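Putative Nitroreductase (Desulfovibrio desulfuricans subsp. desulfuricans str. G20, PDB 3E39) binds flavin mononucleotide and is probably an FMN-dependent oxidoreductase of the nitroreductase family. Local coordinates at residues A[30-33]-A[34-38]. Sequence-based numbering, arbitrary orientation.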
ATOM      1  N   ALA A  30      -7.140  -3.238  19.699  1.00 11.70           N
ATOM      2  CA  ALA A  30      -6.776  -3.805  18.388  1.00  8.91           C
ATOM      3  C   ALA A  30      -7.224  -2.837  17.264  1.00  9.52           C
ATOM      4  O   ALA A  30      -6.428  -2.527  16.352  1.00  8.20           O
ATOM      5  CB  ALA A  30      -7.363  -5.189  18.178  1.00  9.91           C
ATOM      6  N   VAL A  31      -8.459  -2.355  17.332  1.00  9.85           N
ATOM      7  CA  VAL A  31      -8.957  -1.449  16.285  1.00 11.89           C
ATOM      8  C   VAL A  31      -8.094  -0.177  16.246  1.00  9.25           C
ATOM      9  O   VAL A  31      -7.709   0.319  15.154  1.00  8.04           O
ATOM     10  CB  VAL A  31     -10.460  -1.108  16.452  1.00 11.68           C
ATOM     11  CG1 VAL A  31     -10.881  -0.028  15.443  1.00 11.85           C
ATOM     12  CG2 VAL A  31     -11.302  -2.422  16.314  1.00 10.21           C
ATOM     13  N   ARG A  32      -7.781   0.347  17.428  1.00  9.11           N
ATOM     14  CA  ARG A  32      -6.938   1.545  17.524  1.00 10.85           C
ATOM     15  C   ARG A  32      -5.560   1.312  16.896  1.00 10.66           C
ATOM     16  O   ARG A  32      -5.068   2.155  16.120  1.00 10.70           O
ATOM     17  CB  ARG A  32      -6.778   1.990  18.989  1.00 13.15           C
ATOM     18  CG  ARG A  32      -6.204   3.394  19.084  1.00 12.94           C
ATOM     19  CD  ARG A  32      -5.826   3.765  20.519  1.00 16.97           C
ATOM     20  NE  ARG A  32      -4.674   2.988  20.982  1.00 21.24           N
ATOM     21  CZ  ARG A  32      -3.400   3.265  20.682  1.00 22.63           C
ATOM     22  NH1 ARG A  32      -3.085   4.297  19.912  1.00 26.83           N
ATOM     23  NH2 ARG A  32      -2.429   2.489  21.157  1.00 21.26           N
ATOM     24  N   LEU A  33      -4.925   0.191  17.224  1.00  8.47           N
ATOM     25  CA  LEU A  33      -3.613  -0.134  16.659  1.00  8.50           C
ATOM     26  C   LEU A  33      -3.673  -0.273  15.129  1.00  7.41           C
ATOM     27  O   LEU A  33      -2.739   0.165  14.428  1.00 10.01           O
ATOM     28  CB  LEU A  33      -3.014  -1.394  17.267  1.00 10.37           C
ATOM     29  CG  LEU A  33      -2.615  -1.249  18.730  1.00  9.99           C
ATOM     30  CD1 LEU A  33      -2.266  -2.607  19.305  1.00 15.12           C
ATOM     31  CD2 LEU A  33      -1.440  -0.232  18.879  1.00 12.00           C
ATOM     32  N   ILE A  34      -4.767  -0.856  14.623  1.00  7.87           N
ATOM     33  CA  ILE A  34      -4.944  -1.011  13.186  1.00  8.07           C
ATOM     34  C   ILE A  34      -5.070   0.376  12.531  1.00 10.20           C
ATOM     35  O   ILE A  34      -4.416   0.684  11.539  1.00  8.80           O
ATOM     36  CB  ILE A  34      -6.134  -1.924  12.846  1.00  8.87           C
ATOM     37  CG1 ILE A  34      -5.810  -3.381  13.228  1.00 10.69           C
ATOM     38  CG2 ILE A  34      -6.443  -1.874  11.353  1.00  9.78           C
ATOM     39  CD1 ILE A  34      -7.040  -4.322  13.284  1.00 10.76           C
ATOM     40  N   LEU A  35      -5.895   1.225  13.111  1.00  8.83           N
ATOM     41  CA  LEU A  35      -6.096   2.568  12.566  1.00  9.44           C
ATOM     42  C   LEU A  35      -4.780   3.367  12.606  1.00  8.03           C
ATOM     43  O   LEU A  35      -4.459   4.072  11.651  1.00  8.17           O
ATOM     44  CB  LEU A  35      -7.194   3.292  13.334  1.00 10.92           C
ATOM     45  CG  LEU A  35      -8.631   2.809  13.125  1.00  9.57           C
ATOM     46  CD1 LEU A  35      -9.520   3.512  14.171  1.00  8.49           C
ATOM     47  CD2 LEU A  35      -9.098   3.081  11.741  1.00 12.12           C
ATOM     48  N   GLU A  36      -4.019   3.230  13.697  1.00  8.69           N
ATOM     49  CA  GLU A  36      -2.701   3.925  13.828  1.00 10.17           C
ATOM     50  C   GLU A  36      -1.740   3.508  12.723  1.00  7.98           C
ATOM     51  O   GLU A  36      -0.962   4.327  12.216  1.00  7.93           O
ATOM     52  CB  GLU A  36      -2.058   3.640  15.203  1.00 10.97           C
ATOM     53  CG  GLU A  36      -2.673   4.449  16.353  1.00 11.76           C
ATOM     54  CD  GLU A  36      -2.362   5.922  16.272  1.00 14.63           C
ATOM     55  OE1 GLU A  36      -1.279   6.301  15.767  1.00 16.99           O
ATOM     56  OE2 GLU A  36      -3.186   6.722  16.745  1.00 12.50           O
ATOM     57  N   ALA A  37      -1.779   2.228  12.360  1.00  8.19           N
ATOM     58  CA  ALA A  37      -0.975   1.715  11.225  1.00  8.48           C
ATOM     59  C   ALA A  37      -1.421   2.431   9.945  1.00  8.64           C
ATOM     60  O   ALA A  37      -0.612   2.872   9.127  1.00  8.47           O
ATOM     61  CB  ALA A  37      -1.147   0.202  11.074  1.00  7.39           C
ATOM     62  N   GLY A  38      -2.732   2.551   9.775  1.00  7.13           N
ATOM     63  CA  GLY A  38      -3.288   3.238   8.626  1.00  7.81           C
ATOM     64  C   GLY A  38      -2.862   4.696   8.462  1.00  9.76           C
ATOM     65  O   GLY A  38      -2.445   5.077   7.360  1.00  8.91           O
TER
HETATM   66  O   HOH W   1      -4.662   6.662  19.066  1.00 19.44           O
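The side chain of Arg-32 leaves the helix with CG anti to the backbone N (chi1 -166°) and then bends at chi3, while Glu-36, one turn on, carries CG beside its own backbone N and folds at chi2 (-69°); the two chains thus converge over the helix surface. CG of Glu-36 sits oblique to the guanidinium plane, 3.6 Å from Arg-32 NH1, and the charged groups, their planes 44° apart, form only a long i to i+4 salt bridge, NH1 to OE2 at 4.0 Å. A water at the guanidinium edge, in its plane, bridges the two charges, accepting from Arg-32 NH1 at 3.0 Å and donating to Glu-36 OE2 at 2.8 Å. The arginine is shared: its NH2 also forms a salt bridge with Glu-29 OE2, so the guanidinium is divided between two carboxylates. On another side of the helix Val-31 and Leu-35 run side by side, CG1 to CD1 at 4.0 Å. Beneath the side chains lies regular alpha-helical bonding, such as Glu-36 N to Arg-32 O at 2.9 Å, with Ala-37 N to Leu-33 O slightly longer at 3.1 Å. Helix 28-39 packs on the antiparallel sheet: Val-31 and Leu-35 rest on strands 50-56 and 80-87, Ile-34 reaches Ile-82 and, with Ala-37, helix 94-114, whereas Arg-32 and Glu-36 touch Phe-174 and Leu-165, respectively, of the second subunit.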